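Local coordinates for tropomodulin TMD-1 (Caenorhabditis elegans, PDB 1PGV), which probably caps the pointed ends of actin filaments, blocking their elongation and depolymerization, with this chain forming its C-terminal domain, at residues P112-R120 and Q138-M149. Numbering follows the deposited sequence.
Sequences PELLARLLR and QSVLGNQVEMDM
Pro112 lays its ring over the backbone of the loop just ahead of helix 143-155: CG sits 3.4 Å from Val140 O, while CB packs against Leu141 CD2 and Val145 CG2. The ring thus packs on the residues leading into that helix, where Gly142 takes the N-cap position. This is the leucine-rich-repeat-like fold of the tropomodulin C-terminal domain, a right-handed run of alternating strands and helices, and the axes of segments 112-120 and 143-149, from successive helices, run 9° from parallel and 9.4 Å apart at closest approach. At the interface Ala116 sets its small CB 4.0 Å from Val145 CG1 and also touches Asp148 OD2, consistent with the close spacing. Deeper in, Met149 runs out extended beyond CG and slides its methyl between the helices, CE reaching Leu115 CB at 3.5 Å. Leu119 crosses the same chain at about a right angle, its CD1 lying against CG and SD of Met149; Ile153 and Ile164 also touch Leu119 on this inner side.

The far end is polar. Arg120 swings CG anti to its N (chi1 -170°) and bends at chi3, which brings the guanidinium side-on to Asp148. NE donates to OD1 of Asp148 at 2.8 Å in a salt bridge, and NH2 reaches both that oxygen and the Asp148 backbone O. The guanidinium and carboxylate planes are turned 58° apart, and both nitrogens come to OD1 from one face of the carboxylate. A water completes the link between the helices, donating to Asp148 OD1 and, at 2.8 Å, to Ala116 O.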
ATOM      1  N   PRO A 112     -12.146  -6.471  -2.129  1.00 19.13           N
ATOM      2  CA  PRO A 112     -12.375  -5.034  -2.303  1.00 19.86           C
ATOM      3  C   PRO A 112     -12.510  -4.327  -0.960  1.00 20.48           C
ATOM      4  O   PRO A 112     -12.031  -3.205  -0.783  1.00 20.80           O
ATOM      5  CB  PRO A 112     -13.672  -4.990  -3.107  1.00 20.67           C
ATOM      6  CG  PRO A 112     -13.568  -6.212  -3.959  1.00 19.91           C
ATOM      7  CD  PRO A 112     -13.066  -7.253  -2.974  1.00 20.82           C
ATOM      8  N   GLU A 113     -13.162  -4.993  -0.009  1.00 20.52           N
ATOM      9  CA  GLU A 113     -13.369  -4.422   1.315  1.00 21.58           C
ATOM     10  C   GLU A 113     -12.053  -4.188   2.047  1.00 20.48           C
ATOM     11  O   GLU A 113     -11.868  -3.159   2.694  1.00 19.79           O
ATOM     12  CB  GLU A 113     -14.255  -5.342   2.164  1.00 25.26           C
ATOM     13  CG  GLU A 113     -15.665  -5.554   1.621  1.00 31.49           C
ATOM     14  CD  GLU A 113     -15.679  -6.179   0.237  1.00 33.04           C
ATOM     15  OE1 GLU A 113     -14.975  -7.189   0.021  1.00 31.39           O
ATOM     16  OE2 GLU A 113     -16.406  -5.663  -0.635  1.00 37.70           O
ATOM     17  N   LEU A 114     -11.140  -5.149   1.961  1.00 19.26           N
ATOM     18  CA  LEU A 114      -9.861  -4.989   2.640  1.00 19.53           C
ATOM     19  C   LEU A 114      -9.062  -3.873   1.971  1.00 18.44           C
ATOM     20  O   LEU A 114      -8.450  -3.051   2.653  1.00 19.03           O
ATOM     21  CB  LEU A 114      -9.061  -6.291   2.617  1.00 20.31           C
ATOM     22  CG  LEU A 114      -7.701  -6.199   3.322  1.00 23.17           C
ATOM     23  CD1 LEU A 114      -7.873  -5.646   4.728  1.00 21.91           C
ATOM     24  CD2 LEU A 114      -7.054  -7.571   3.357  1.00 24.95           C
ATOM     25  N   LEU A 115      -9.079  -3.842   0.642  1.00 16.51           N
ATOM     26  CA  LEU A 115      -8.361  -2.805  -0.101  1.00 15.80           C
ATOM     27  C   LEU A 115      -8.864  -1.424   0.300  1.00 15.41           C
ATOM     28  O   LEU A 115      -8.082  -0.487   0.442  1.00 15.24           O
ATOM     29  CB  LEU A 115      -8.530  -3.005  -1.606  1.00 15.98           C
ATOM     30  CG  LEU A 115      -7.843  -4.252  -2.171  1.00 16.35           C
ATOM     31  CD1 LEU A 115      -8.004  -4.284  -3.687  1.00 17.86           C
ATOM     32  CD2 LEU A 115      -6.359  -4.237  -1.786  1.00 17.63           C
ATOM     33  N   ALA A 116     -10.177  -1.298   0.485  1.00 15.06           N
ATOM     34  CA  ALA A 116     -10.744  -0.025   0.895  1.00 16.07           C
ATOM     35  C   ALA A 116     -10.194   0.358   2.266  1.00 15.76           C
ATOM     36  O   ALA A 116      -9.878   1.519   2.514  1.00 15.13           O
ATOM     37  CB  ALA A 116     -12.282  -0.114   0.945  1.00 16.91           C
ATOM     38  N   ARG A 117     -10.083  -0.614   3.167  1.00 16.31           N
ATOM     39  CA  ARG A 117      -9.562  -0.326   4.495  1.00 17.48           C
ATOM     40  C   ARG A 117      -8.085   0.072   4.414  1.00 17.19           C
ATOM     41  O   ARG A 117      -7.646   0.985   5.110  1.00 17.18           O
ATOM     42  CB  ARG A 117      -9.726  -1.539   5.410  1.00 20.03           C
ATOM     43  CG  ARG A 117     -11.180  -1.890   5.705  1.00 24.79           C
ATOM     44  CD  ARG A 117     -11.269  -3.149   6.557  1.00 30.85           C
ATOM     45  NE  ARG A 117     -10.644  -2.958   7.861  1.00 36.25           N
ATOM     46  CZ  ARG A 117     -10.250  -3.949   8.656  1.00 39.27           C
ATOM     47  NH1 ARG A 117     -10.413  -5.212   8.278  1.00 40.34           N
ATOM     48  NH2 ARG A 117      -9.692  -3.677   9.828  1.00 40.97           N
ATOM     49  N   LEU A 118      -7.326  -0.606   3.559  1.00 16.92           N
ATOM     50  CA  LEU A 118      -5.904  -0.285   3.416  1.00 15.76           C
ATOM     51  C   LEU A 118      -5.725   1.152   2.913  1.00 14.98           C
ATOM     52  O   LEU A 118      -4.897   1.904   3.439  1.00 14.92           O
ATOM     53  CB  LEU A 118      -5.222  -1.264   2.455  1.00 17.30           C
ATOM     54  CG  LEU A 118      -5.193  -2.740   2.877  1.00 17.86           C
ATOM     55  CD1 LEU A 118      -4.498  -3.552   1.797  1.00 19.32           C
ATOM     56  CD2 LEU A 118      -4.489  -2.898   4.217  1.00 16.54           C
ATOM     57  N   LEU A 119      -6.495   1.539   1.900  1.00 14.73           N
ATOM     58  CA  LEU A 119      -6.403   2.899   1.370  1.00 14.96           C
ATOM     59  C   LEU A 119      -6.858   3.939   2.387  1.00 14.80           C
ATOM     60  O   LEU A 119      -6.276   5.014   2.491  1.00 16.85           O
ATOM     61  CB  LEU A 119      -7.230   3.046   0.088  1.00 15.55           C
ATOM     62  CG  LEU A 119      -6.487   2.911  -1.240  1.00 18.43           C
ATOM     63  CD1 LEU A 119      -7.487   2.949  -2.383  1.00 18.97           C
ATOM     64  CD2 LEU A 119      -5.475   4.053  -1.384  1.00 16.02           C
ATOM     65  N   ARG A 120      -7.901   3.636   3.153  1.00 15.56           N
ATOM     66  CA  ARG A 120      -8.355   4.604   4.135  1.00 15.52           C
ATOM     67  C   ARG A 120      -7.298   4.764   5.234  1.00 16.20           C
ATOM     68  O   ARG A 120      -7.127   5.849   5.793  1.00 16.59           O
ATOM     69  CB  ARG A 120      -9.705   4.164   4.727  1.00 17.50           C
ATOM     70  CG  ARG A 120     -10.384   5.225   5.585  1.00 19.57           C
ATOM     71  CD  ARG A 120     -11.901   5.036   5.565  1.00 19.13           C
ATOM     72  NE  ARG A 120     -12.506   5.482   4.311  1.00 16.97           N
ATOM     73  CZ  ARG A 120     -12.952   6.719   4.095  1.00 16.19           C
ATOM     74  NH1 ARG A 120     -12.861   7.632   5.052  1.00 17.43           N
ATOM     75  NH2 ARG A 120     -13.504   7.040   2.933  1.00 19.01           N
ATOM     76  N   GLN A 138     -10.571 -11.183  -7.292  1.00 27.74           N
ATOM     77  CA  GLN A 138     -11.888 -10.541  -7.282  1.00 31.20           C
ATOM     78  C   GLN A 138     -11.660  -9.128  -7.796  1.00 31.67           C
ATOM     79  O   GLN A 138     -11.303  -8.242  -7.021  1.00 33.32           O
ATOM     80  CB  GLN A 138     -12.445 -10.430  -5.863  1.00 34.14           C
ATOM     81  CG  GLN A 138     -12.797 -11.723  -5.178  1.00 39.23           C
ATOM     82  CD  GLN A 138     -13.416 -11.476  -3.813  1.00 41.92           C
ATOM     83  OE1 GLN A 138     -14.399 -10.742  -3.687  1.00 43.80           O
ATOM     84  NE2 GLN A 138     -12.840 -12.084  -2.782  1.00 45.32           N
ATOM     85  N   SER A 139     -11.871  -8.908  -9.087  1.00 31.46           N
ATOM     86  CA  SER A 139     -11.642  -7.591  -9.669  1.00 32.72           C
ATOM     87  C   SER A 139     -12.718  -6.536  -9.399  1.00 30.80           C
ATOM     88  O   SER A 139     -12.398  -5.367  -9.175  1.00 33.83           O
ATOM     89  CB  SER A 139     -11.419  -7.729 -11.180  1.00 33.83           C
ATOM     90  OG  SER A 139     -12.491  -8.417 -11.797  1.00 37.89           O
ATOM     91  N   VAL A 140     -13.985  -6.938  -9.409  1.00 28.82           N
ATOM     92  CA  VAL A 140     -15.084  -5.995  -9.187  1.00 26.14           C
ATOM     93  C   VAL A 140     -15.142  -5.458  -7.762  1.00 24.09           C
ATOM     94  O   VAL A 140     -15.443  -6.190  -6.819  1.00 21.26           O
ATOM     95  CB  VAL A 140     -16.441  -6.640  -9.529  1.00 27.53           C
ATOM     96  CG1 VAL A 140     -17.567  -5.630  -9.326  1.00 29.37           C
ATOM     97  CG2 VAL A 140     -16.423  -7.137 -10.970  1.00 30.86           C
ATOM     98  N   LEU A 141     -14.869  -4.164  -7.616  1.00 20.98           N
ATOM     99  CA  LEU A 141     -14.873  -3.520  -6.309  1.00 19.54           C
ATOM    100  C   LEU A 141     -16.278  -3.300  -5.757  1.00 18.51           C
ATOM    101  O   LEU A 141     -16.521  -3.487  -4.565  1.00 19.34           O
ATOM    102  CB  LEU A 141     -14.165  -2.167  -6.390  1.00 20.75           C
ATOM    103  CG  LEU A 141     -12.709  -2.175  -6.855  1.00 23.32           C
ATOM    104  CD1 LEU A 141     -12.236  -0.740  -7.070  1.00 21.36           C
ATOM    105  CD2 LEU A 141     -11.847  -2.879  -5.819  1.00 25.88           C
ATOM    106  N   GLY A 142     -17.190  -2.890  -6.628  1.00 16.14           N
ATOM    107  CA  GLY A 142     -18.550  -2.618  -6.199  1.00 16.50           C
ATOM    108  C   GLY A 142     -18.688  -1.149  -5.858  1.00 14.73           C
ATOM    109  O   GLY A 142     -17.700  -0.478  -5.527  1.00 15.71           O
ATOM    110  N   ASN A 143     -19.914  -0.645  -5.904  1.00 15.74           N
ATOM    111  CA  ASN A 143     -20.160   0.761  -5.634  1.00 14.54           C
ATOM    112  C   ASN A 143     -19.704   1.283  -4.277  1.00 16.06           C
ATOM    113  O   ASN A 143     -19.047   2.321  -4.199  1.00 14.37           O
ATOM    114  CB  ASN A 143     -21.647   1.077  -5.812  1.00 16.78           C
ATOM    115  CG  ASN A 143     -21.931   2.561  -5.757  1.00 17.34           C
ATOM    116  OD1 ASN A 143     -21.403   3.336  -6.559  1.00 17.37           O
ATOM    117  ND2 ASN A 143     -22.762   2.972  -4.805  1.00 19.64           N
ATOM    118  N   GLN A 144     -20.043   0.580  -3.204  1.00 16.84           N
ATOM    119  CA  GLN A 144     -19.663   1.056  -1.886  1.00 18.07           C
ATOM    120  C   GLN A 144     -18.155   1.201  -1.717  1.00 17.25           C
ATOM    121  O   GLN A 144     -17.683   2.193  -1.152  1.00 16.31           O
ATOM    122  CB  GLN A 144     -20.238   0.140  -0.810  1.00 21.86           C
ATOM    123  CG  GLN A 144     -21.760   0.142  -0.790  1.00 29.04           C
ATOM    124  CD  GLN A 144     -22.343  -0.452   0.478  1.00 32.44           C
ATOM    125  OE1 GLN A 144     -23.560  -0.509   0.642  1.00 37.75           O
ATOM    126  NE2 GLN A 144     -21.477  -0.891   1.384  1.00 35.49           N
ATOM    127  N   VAL A 145     -17.405   0.230  -2.217  1.00 16.00           N
ATOM    128  CA  VAL A 145     -15.956   0.281  -2.103  1.00 15.66           C
ATOM    129  C   VAL A 145     -15.389   1.441  -2.926  1.00 16.05           C
ATOM    130  O   VAL A 145     -14.536   2.185  -2.446  1.00 14.63           O
ATOM    131  CB  VAL A 145     -15.314  -1.045  -2.551  1.00 16.67           C
ATOM    132  CG1 VAL A 145     -13.802  -0.863  -2.728  1.00 14.53           C
ATOM    133  CG2 VAL A 145     -15.580  -2.123  -1.497  1.00 17.33           C
ATOM    134  N   GLU A 146     -15.864   1.605  -4.155  1.00 14.37           N
ATOM    135  CA  GLU A 146     -15.370   2.696  -4.990  1.00 14.43           C
ATOM    136  C   GLU A 146     -15.648   4.066  -4.374  1.00 15.33           C
ATOM    137  O   GLU A 146     -14.806   4.967  -4.438  1.00 13.22           O
ATOM    138  CB  GLU A 146     -15.973   2.600  -6.393  1.00 15.11           C
ATOM    139  CG  GLU A 146     -15.457   1.398  -7.172  1.00 15.25           C
ATOM    140  CD  GLU A 146     -15.584   1.574  -8.669  1.00 14.47           C
ATOM    141  OE1 GLU A 146     -15.777   2.723  -9.109  1.00 15.60           O
ATOM    142  OE2 GLU A 146     -15.471   0.574  -9.404  1.00 19.48           O
ATOM    143  N   MET A 147     -16.816   4.225  -3.753  1.00 14.93           N
ATOM    144  CA  MET A 147     -17.161   5.497  -3.125  1.00 16.86           C
ATOM    145  C   MET A 147     -16.269   5.751  -1.911  1.00 16.79           C
ATOM    146  O   MET A 147     -15.889   6.890  -1.632  1.00 16.57           O
ATOM    147  CB  MET A 147     -18.636   5.492  -2.716  1.00 22.56           C
ATOM    148  CG  MET A 147     -19.554   5.181  -3.882  1.00 28.50           C
ATOM    149  SD  MET A 147     -19.494   6.424  -5.186  1.00 39.81           S
ATOM    150  CE  MET A 147     -21.089   6.174  -5.973  1.00 34.94           C
ATOM    151  N   ASP A 148     -15.934   4.680  -1.201  1.00 15.18           N
ATOM    152  CA  ASP A 148     -15.074   4.755  -0.025  1.00 14.36           C
ATOM    153  C   ASP A 148     -13.693   5.233  -0.495  1.00 14.75           C
ATOM    154  O   ASP A 148     -13.158   6.240  -0.014  1.00 15.14           O
ATOM    155  CB  ASP A 148     -14.940   3.360   0.591  1.00 13.26           C
ATOM    156  CG  ASP A 148     -14.096   3.338   1.853  1.00 15.66           C
ATOM    157  OD1 ASP A 148     -13.144   4.149   1.976  1.00 16.34           O
ATOM    158  OD2 ASP A 148     -14.370   2.485   2.726  1.00 14.36           O
ATOM    159  N   MET A 149     -13.139   4.493  -1.448  1.00 13.70           N
ATOM    160  CA  MET A 149     -11.812   4.783  -1.999  1.00 14.28           C
ATOM    161  C   MET A 149     -11.657   6.174  -2.595  1.00 14.19           C
ATOM    162  O   MET A 149     -10.639   6.850  -2.365  1.00 14.36           O
ATOM    163  CB  MET A 149     -11.461   3.757  -3.070  1.00 13.86           C
ATOM    164  CG  MET A 149     -11.271   2.348  -2.552  1.00 16.69           C
ATOM    165  SD  MET A 149     -10.716   1.268  -3.864  1.00 16.11           S
ATOM    166  CE  MET A 149     -10.020  -0.072  -2.896  1.00 14.70           C
TER
HETATM  167  O   HOH W   1     -10.640   3.616   0.867  1.00 12.98           O